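Side-chain contacts in sugar-phosphate aldolase (Thermotoga maritima, PDB 1PVT), which belongs to the class II aldolase and adducin family and has an AraD-like alpha/beta fold built round a central mixed sheet: residues Q11-W16 / K201-A206; G185-L190 / Y207-I212. All coordinates share one frame; numbering follows the deposited sequence.

Contact 1 of 2, residues Q11-W16 / K201-A206; sequences QKVAYW and KDVAEA
Val-13 and Val-203 meet through their methyl groups, and this apolar pair carries the contact. The foremost atom on the first side is CG2 of Val-13, which sits 3.6 Å from Val-203 CG1 and 3.8 Å from Val-203 CG2, so that one methyl is set against both branches of its partner. CG1 of Val-13 reaches only Val-203 CG2, at 4.1 Å. The two isopropyl groups pass alongside one another, pointing opposite ways, rather than meeting end on. In Val-203 a chi1 of 76° sets CG1 in the space flanked by N and C and leaves CG2 anti to the N, which turns both methyls to Val-13. Beside them Val-13 CG2 lies 4.1 Å from the backbone CA of Ala-204, where the helices come close enough for a methyl to rest on the main chain. The contact thus packs helix 2-19 against the first turn of helix 203-224 in the alpha/beta fold, and Ile-30 of strand 28-34 touches both valines from the sheet. That first turn is fixed by polar bonds. Asp-202 is its N-cap, with OD1 accepting from Glu-205 N at 3.0 Å from above the carboxylate plane. Glu-205 OE2 accepts the N-H of Lys-201 (OE2 to N 2.6 Å), again from above its carboxylate plane, and also forms a salt bridge with Arg-209, while Glu-9, from helix 2-19, accepts from Ala-204 N.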
ATOM      1  N   GLN A  11      -6.872  11.136   3.029  1.00 45.72           N
ATOM      2  CA  GLN A  11      -8.228  10.977   3.528  1.00 44.01           C
ATOM      3  C   GLN A  11      -9.211  10.719   2.398  1.00 43.27           C
ATOM      4  O   GLN A  11     -10.091   9.865   2.516  1.00 43.15           O
ATOM      5  CB  GLN A  11      -8.640  12.212   4.305  1.00 43.39           C
ATOM      6  CG  GLN A  11      -7.940  12.317   5.628  1.00 45.85           C
ATOM      7  CD  GLN A  11      -8.474  13.456   6.463  1.00 48.12           C
ATOM      8  OE1 GLN A  11      -8.305  14.627   6.115  1.00 49.85           O
ATOM      9  NE2 GLN A  11      -9.135  13.123   7.571  1.00 48.37           N
ATOM     10  N   LYS A  12      -9.055  11.452   1.304  1.00 42.68           N
ATOM     11  CA  LYS A  12      -9.923  11.276   0.150  1.00 42.90           C
ATOM     12  C   LYS A  12      -9.834   9.831  -0.346  1.00 40.98           C
ATOM     13  O   LYS A  12     -10.852   9.206  -0.634  1.00 42.20           O
ATOM     14  CB  LYS A  12      -9.533  12.257  -0.955  1.00 46.38           C
ATOM     15  CG  LYS A  12     -10.329  12.097  -2.240  1.00 51.86           C
ATOM     16  CD  LYS A  12     -10.062  13.237  -3.227  1.00 55.28           C
ATOM     17  CE  LYS A  12     -10.734  12.978  -4.587  1.00 57.82           C
ATOM     18  NZ  LYS A  12     -12.221  12.829  -4.490  1.00 60.05           N
ATOM     19  N   VAL A  13      -8.621   9.294  -0.432  1.00 39.65           N
ATOM     20  CA  VAL A  13      -8.423   7.907  -0.876  1.00 37.06           C
ATOM     21  C   VAL A  13      -9.047   6.907   0.106  1.00 35.29           C
ATOM     22  O   VAL A  13      -9.620   5.897  -0.306  1.00 33.90           O
ATOM     23  CB  VAL A  13      -6.905   7.589  -1.055  1.00 37.15           C
ATOM     24  CG1 VAL A  13      -6.669   6.070  -1.107  1.00 35.46           C
ATOM     25  CG2 VAL A  13      -6.381   8.265  -2.329  1.00 32.63           C
ATOM     26  N   ALA A  14      -8.934   7.195   1.398  1.00 33.08           N
ATOM     27  CA  ALA A  14      -9.498   6.331   2.423  1.00 32.13           C
ATOM     28  C   ALA A  14     -10.978   6.239   2.182  1.00 33.55           C
ATOM     29  O   ALA A  14     -11.562   5.172   2.288  1.00 33.90           O
ATOM     30  CB  ALA A  14      -9.259   6.911   3.778  1.00 30.58           C
ATOM     31  N   TYR A  15     -11.588   7.373   1.861  1.00 35.84           N
ATOM     32  CA  TYR A  15     -13.020   7.415   1.608  1.00 37.38           C
ATOM     33  C   TYR A  15     -13.413   6.529   0.446  1.00 37.31           C
ATOM     34  O   TYR A  15     -14.244   5.637   0.589  1.00 37.73           O
ATOM     35  CB  TYR A  15     -13.477   8.827   1.292  1.00 40.19           C
ATOM     36  CG  TYR A  15     -14.933   8.874   0.929  1.00 43.28           C
ATOM     37  CD1 TYR A  15     -15.908   8.667   1.897  1.00 44.06           C
ATOM     38  CD2 TYR A  15     -15.339   9.062  -0.394  1.00 43.84           C
ATOM     39  CE1 TYR A  15     -17.254   8.639   1.567  1.00 45.78           C
ATOM     40  CE2 TYR A  15     -16.685   9.034  -0.743  1.00 44.53           C
ATOM     41  CZ  TYR A  15     -17.644   8.818   0.247  1.00 46.69           C
ATOM     42  OH  TYR A  15     -18.991   8.757  -0.071  1.00 47.47           O
ATOM     43  N   TRP A  16     -12.824   6.779  -0.713  1.00 37.42           N
ATOM     44  CA  TRP A  16     -13.152   5.986  -1.878  1.00 38.25           C
ATOM     45  C   TRP A  16     -12.926   4.507  -1.681  1.00 38.94           C
ATOM     46  O   TRP A  16     -13.652   3.672  -2.215  1.00 40.36           O
ATOM     47  CB  TRP A  16     -12.373   6.504  -3.071  1.00 38.32           C
ATOM     48  CG  TRP A  16     -13.055   7.699  -3.585  1.00 39.56           C
ATOM     49  CD1 TRP A  16     -12.779   9.007  -3.295  1.00 39.08           C
ATOM     50  CD2 TRP A  16     -14.266   7.699  -4.339  1.00 40.25           C
ATOM     51  NE1 TRP A  16     -13.757   9.825  -3.815  1.00 38.80           N
ATOM     52  CE2 TRP A  16     -14.684   9.046  -4.461  1.00 39.53           C
ATOM     53  CE3 TRP A  16     -15.047   6.683  -4.922  1.00 40.81           C
ATOM     54  CZ2 TRP A  16     -15.850   9.407  -5.142  1.00 40.27           C
ATOM     55  CZ3 TRP A  16     -16.202   7.038  -5.596  1.00 41.72           C
ATOM     56  CH2 TRP A  16     -16.595   8.393  -5.702  1.00 41.96           C
ATOM     57  N   LYS A 201       3.278   7.792  -7.924  1.00 58.63           N
ATOM     58  CA  LYS A 201       3.827   9.129  -7.720  1.00 59.87           C
ATOM     59  C   LYS A 201       3.153   9.774  -6.492  1.00 58.47           C
ATOM     60  O   LYS A 201       3.781  10.554  -5.780  1.00 59.52           O
ATOM     61  CB  LYS A 201       3.601  10.008  -8.967  1.00 61.45           C
ATOM     62  CG  LYS A 201       4.000   9.372 -10.301  1.00 64.68           C
ATOM     63  CD  LYS A 201       5.482   9.016 -10.354  1.00 67.66           C
ATOM     64  CE  LYS A 201       5.822   8.167 -11.595  1.00 70.05           C
ATOM     65  NZ  LYS A 201       5.675   8.886 -12.899  1.00 70.40           N
ATOM     66  N   ASP A 202       1.877   9.455  -6.262  1.00 56.33           N
ATOM     67  CA  ASP A 202       1.127   9.979  -5.115  1.00 54.19           C
ATOM     68  C   ASP A 202       0.019   8.994  -4.738  1.00 52.64           C
ATOM     69  O   ASP A 202      -0.347   8.129  -5.543  1.00 51.32           O
ATOM     70  CB  ASP A 202       0.537  11.360  -5.426  1.00 55.09           C
ATOM     71  CG  ASP A 202      -0.416  11.346  -6.607  1.00 56.61           C
ATOM     72  OD1 ASP A 202      -0.590  10.274  -7.233  1.00 57.42           O
ATOM     73  OD2 ASP A 202      -0.993  12.418  -6.912  1.00 57.64           O
ATOM     74  N   VAL A 203      -0.512   9.124  -3.523  1.00 50.61           N
ATOM     75  CA  VAL A 203      -1.534   8.200  -3.061  1.00 49.94           C
ATOM     76  C   VAL A 203      -2.635   7.986  -4.085  1.00 51.03           C
ATOM     77  O   VAL A 203      -3.013   6.846  -4.362  1.00 52.17           O
ATOM     78  CB  VAL A 203      -2.156   8.647  -1.733  1.00 48.60           C
ATOM     79  CG1 VAL A 203      -3.116   9.797  -1.950  1.00 48.83           C
ATOM     80  CG2 VAL A 203      -2.853   7.475  -1.094  1.00 46.79           C
ATOM     81  N   ALA A 204      -3.136   9.072  -4.664  1.00 51.19           N
ATOM     82  CA  ALA A 204      -4.197   8.985  -5.668  1.00 50.86           C
ATOM     83  C   ALA A 204      -3.837   8.036  -6.808  1.00 50.51           C
ATOM     84  O   ALA A 204      -4.704   7.335  -7.332  1.00 51.03           O
ATOM     85  CB  ALA A 204      -4.507  10.371  -6.230  1.00 51.40           C
ATOM     86  N   GLU A 205      -2.568   8.024  -7.205  1.00 50.60           N
ATOM     87  CA  GLU A 205      -2.127   7.147  -8.284  1.00 49.69           C
ATOM     88  C   GLU A 205      -2.089   5.694  -7.802  1.00 47.53           C
ATOM     89  O   GLU A 205      -2.438   4.777  -8.550  1.00 47.00           O
ATOM     90  CB  GLU A 205      -0.748   7.572  -8.798  1.00 52.48           C
ATOM     91  CG  GLU A 205      -0.163   6.620  -9.845  1.00 57.74           C
ATOM     92  CD  GLU A 205       1.174   7.091 -10.412  1.00 60.92           C
ATOM     93  OE1 GLU A 205       1.175   7.989 -11.284  1.00 63.35           O
ATOM     94  OE2 GLU A 205       2.226   6.564  -9.981  1.00 62.10           O
ATOM     95  N   ALA A 206      -1.660   5.486  -6.557  1.00 44.35           N
ATOM     96  CA  ALA A 206      -1.620   4.144  -5.996  1.00 41.79           C
ATOM     97  C   ALA A 206      -3.057   3.628  -5.999  1.00 41.67           C
ATOM     98  O   ALA A 206      -3.327   2.540  -6.496  1.00 41.00           O
ATOM     99  CB  ALA A 206      -1.074   4.179  -4.582  1.00 39.11           C
TER

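Contact 2 of 2, residues G185-L190 / Y207-I212; sequences GKDAVL and YDRVEI
Asp-187 and Arg-209 form a salt bridge, the charged pairing between residues 185-190, which lead into and begin strand 188-191, and residues 207-212 of helix 203-224. OD2 of Asp-187 is modelled 2.7 Å from Arg-209 NH2, but its exact place is doubtful because it stands too near the centre of the guanidinium. As modelled, the acid lies over a face of the arginine: its CG is 3.1 Å above the middle of the guanidinium plane, and the two flat groups are turned 35° from each other. Apolar and backbone packing adds to the salt bridge, with Arg-209 CD 3.7 Å from Asp-187 CB and 3.4 Å from the carbonyl O of the same residue. The arginine chain leaves the helix with CG anti to its own carbonyl carbon (chi1 -59°) and bends at chi3, presenting the guanidinium face to the acid. Here the helix packs on the central mixed sheet of the AraD-like fold, whose strands 188-191 and 196-200 run antiparallel next to each other. A hydrogen bond and a second salt bridge also hold the arginine. Its NE donates to the carbonyl of Phe-199 in strand 196-200, and NH2 also pairs with Glu-205 one turn back along the helix. The cation between them would probably favour the charged form of both carboxylates. Phe-157 and Phe-158 pack against the Arg-209 side chain.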
ATOM      1  N   GLY A 185      11.036  -2.028  -9.833  1.00 95.58           N
ATOM      2  CA  GLY A 185      10.534  -1.111 -10.844  1.00 93.63           C
ATOM      3  C   GLY A 185       9.088  -1.358 -11.233  1.00 91.58           C
ATOM      4  O   GLY A 185       8.577  -0.737 -12.169  1.00 91.71           O
ATOM      5  N   LYS A 186       8.432  -2.270 -10.516  1.00 88.67           N
ATOM      6  CA  LYS A 186       7.037  -2.606 -10.770  1.00 84.77           C
ATOM      7  C   LYS A 186       6.126  -1.715  -9.932  1.00 82.62           C
ATOM      8  O   LYS A 186       6.557  -1.165  -8.915  1.00 82.00           O
ATOM      9  CB  LYS A 186       6.792  -4.084 -10.450  1.00 83.73           C
ATOM     10  CG  LYS A 186       7.567  -5.017 -11.362  1.00 82.57           C
ATOM     11  CD  LYS A 186       6.968  -6.405 -11.398  1.00 80.55           C
ATOM     12  CE  LYS A 186       7.470  -7.166 -12.613  1.00 79.29           C
ATOM     13  NZ  LYS A 186       6.825  -8.500 -12.738  1.00 79.14           N
ATOM     14  N   ASP A 187       4.873  -1.560 -10.351  1.00 80.05           N
ATOM     15  CA  ASP A 187       3.971  -0.709  -9.594  1.00 77.42           C
ATOM     16  C   ASP A 187       2.893  -1.381  -8.755  1.00 75.03           C
ATOM     17  O   ASP A 187       1.924  -0.729  -8.361  1.00 74.97           O
ATOM     18  CB  ASP A 187       3.329   0.331 -10.504  1.00 79.08           C
ATOM     19  CG  ASP A 187       4.124   1.626 -10.547  1.00 81.18           C
ATOM     20  OD1 ASP A 187       4.859   1.913  -9.573  1.00 81.95           O
ATOM     21  OD2 ASP A 187       4.003   2.365 -11.546  1.00 82.81           O
ATOM     22  N   ALA A 188       3.068  -2.666  -8.453  1.00 71.85           N
ATOM     23  CA  ALA A 188       2.104  -3.394  -7.636  1.00 68.36           C
ATOM     24  C   ALA A 188       2.567  -4.805  -7.285  1.00 66.57           C
ATOM     25  O   ALA A 188       3.125  -5.517  -8.120  1.00 66.67           O
ATOM     26  CB  ALA A 188       0.759  -3.456  -8.350  1.00 67.53           C
ATOM     27  N   VAL A 189       2.327  -5.200  -6.040  1.00 64.48           N
ATOM     28  CA  VAL A 189       2.687  -6.529  -5.574  1.00 63.30           C
ATOM     29  C   VAL A 189       1.488  -7.152  -4.896  1.00 62.48           C
ATOM     30  O   VAL A 189       0.851  -6.514  -4.061  1.00 62.79           O
ATOM     31  CB  VAL A 189       3.851  -6.479  -4.568  1.00 63.54           C
ATOM     32  CG1 VAL A 189       3.764  -7.659  -3.593  1.00 62.74           C
ATOM     33  CG2 VAL A 189       5.170  -6.526  -5.321  1.00 63.93           C
ATOM     34  N   LEU A 190       1.182  -8.395  -5.256  1.00 61.68           N
ATOM     35  CA  LEU A 190       0.055  -9.103  -4.666  1.00 62.04           C
ATOM     36  C   LEU A 190       0.554 -10.007  -3.569  1.00 63.29           C
ATOM     37  O   LEU A 190       1.271 -10.959  -3.857  1.00 64.40           O
ATOM     38  CB  LEU A 190      -0.644  -9.974  -5.705  1.00 59.97           C
ATOM     39  CG  LEU A 190      -1.525  -9.307  -6.745  1.00 58.74           C
ATOM     40  CD1 LEU A 190      -1.682 -10.260  -7.896  1.00 58.22           C
ATOM     41  CD2 LEU A 190      -2.872  -8.927  -6.150  1.00 57.67           C
ATOM     42  N   TYR A 207      -3.982   4.421  -5.458  1.00 41.69           N
ATOM     43  CA  TYR A 207      -5.389   4.036  -5.422  1.00 41.46           C
ATOM     44  C   TYR A 207      -5.895   3.670  -6.812  1.00 41.96           C
ATOM     45  O   TYR A 207      -6.650   2.714  -6.979  1.00 43.00           O
ATOM     46  CB  TYR A 207      -6.254   5.168  -4.882  1.00 41.11           C
ATOM     47  CG  TYR A 207      -7.726   4.822  -4.886  1.00 42.63           C
ATOM     48  CD1 TYR A 207      -8.251   3.922  -3.973  1.00 42.95           C
ATOM     49  CD2 TYR A 207      -8.582   5.349  -5.838  1.00 43.69           C
ATOM     50  CE1 TYR A 207      -9.579   3.557  -4.012  1.00 42.52           C
ATOM     51  CE2 TYR A 207      -9.914   4.983  -5.882  1.00 43.40           C
ATOM     52  CZ  TYR A 207     -10.400   4.087  -4.965  1.00 43.22           C
ATOM     53  OH  TYR A 207     -11.711   3.707  -5.010  1.00 46.13           O
ATOM     54  N   ASP A 208      -5.496   4.450  -7.807  1.00 43.13           N
ATOM     55  CA  ASP A 208      -5.905   4.194  -9.182  1.00 45.08           C
ATOM     56  C   ASP A 208      -5.499   2.805  -9.672  1.00 45.73           C
ATOM     57  O   ASP A 208      -6.198   2.195 -10.478  1.00 47.04           O
ATOM     58  CB  ASP A 208      -5.302   5.247 -10.112  1.00 47.08           C
ATOM     59  CG  ASP A 208      -6.208   6.434 -10.299  1.00 49.74           C
ATOM     60  OD1 ASP A 208      -6.969   6.740  -9.360  1.00 52.40           O
ATOM     61  OD2 ASP A 208      -6.152   7.063 -11.376  1.00 50.44           O
ATOM     62  N   ARG A 209      -4.367   2.305  -9.203  1.00 45.50           N
ATOM     63  CA  ARG A 209      -3.927   0.990  -9.638  1.00 44.50           C
ATOM     64  C   ARG A 209      -4.698  -0.117  -8.924  1.00 43.12           C
ATOM     65  O   ARG A 209      -4.888  -1.195  -9.474  1.00 43.14           O
ATOM     66  CB  ARG A 209      -2.430   0.839  -9.412  1.00 45.50           C
ATOM     67  CG  ARG A 209      -1.577   1.864 -10.151  1.00 47.50           C
ATOM     68  CD  ARG A 209      -0.113   1.531  -9.912  1.00 51.09           C
ATOM     69  NE  ARG A 209       0.779   2.687  -9.866  1.00 52.74           N
ATOM     70  CZ  ARG A 209       1.394   3.204 -10.919  1.00 52.08           C
ATOM     71  NH1 ARG A 209       1.215   2.674 -12.120  1.00 51.79           N
ATOM     72  NH2 ARG A 209       2.209   4.232 -10.756  1.00 52.70           N
ATOM     73  N   VAL A 210      -5.136   0.142  -7.696  1.00 41.74           N
ATOM     74  CA  VAL A 210      -5.918  -0.842  -6.970  1.00 40.07           C
ATOM     75  C   VAL A 210      -7.198  -1.017  -7.767  1.00 41.79           C
ATOM     76  O   VAL A 210      -7.520  -2.118  -8.208  1.00 41.71           O
ATOM     77  CB  VAL A 210      -6.281  -0.351  -5.580  1.00 38.14           C
ATOM     78  CG1 VAL A 210      -7.251  -1.307  -4.940  1.00 38.45           C
ATOM     79  CG2 VAL A 210      -5.041  -0.237  -4.744  1.00 36.82           C
ATOM     80  N   GLU A 211      -7.921   0.084  -7.962  1.00 43.61           N
ATOM     81  CA  GLU A 211      -9.169   0.072  -8.723  1.00 43.70           C
ATOM     82  C   GLU A 211      -9.023  -0.763  -9.979  1.00 43.45           C
ATOM     83  O   GLU A 211      -9.732  -1.750 -10.174  1.00 43.82           O
ATOM     84  CB  GLU A 211      -9.556   1.484  -9.128  1.00 43.73           C
ATOM     85  CG  GLU A 211     -10.517   2.141  -8.203  1.00 47.11           C
ATOM     86  CD  GLU A 211     -11.092   3.396  -8.810  1.00 51.16           C
ATOM     87  OE1 GLU A 211     -12.089   3.917  -8.264  1.00 53.95           O
ATOM     88  OE2 GLU A 211     -10.544   3.866  -9.833  1.00 51.85           O
ATOM     89  N   ILE A 212      -8.091  -0.357 -10.833  1.00 44.44           N
ATOM     90  CA  ILE A 212      -7.838  -1.053 -12.090  1.00 44.49           C
ATOM     91  C   ILE A 212      -7.562  -2.544 -11.892  1.00 44.45           C
ATOM     92  O   ILE A 212      -8.185  -3.373 -12.549  1.00 45.44           O
ATOM     93  CB  ILE A 212      -6.692  -0.355 -12.875  1.00 44.52           C
ATOM     94  CG1 ILE A 212      -7.185   1.021 -13.332  1.00 45.26           C
ATOM     95  CG2 ILE A 212      -6.280  -1.177 -14.085  1.00 41.91           C
ATOM     96  CD1 ILE A 212      -6.137   1.884 -13.955  1.00 47.50           C
TER

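From the N terminus, helix 2-19 is followed by most of the strands of the central sheet. The chain then passes residues 185-190, the opening segment of contact 2, before strand 196-200 leads into helix 203-224. The start of that helix closes the long loop of contact 1, 184 residues between its segments, and its next turn closes the short one of contact 2, only 16. The segments alternate along the chain, so the two loops cross rather than nest. Their centres lie 12 Å apart, joined by Tyr-207, whose CB packs 3.9 Å from Val-13 CG1. Helix 203-224 thereby ties the N-terminal helix to the loop that leads into strand 188-191.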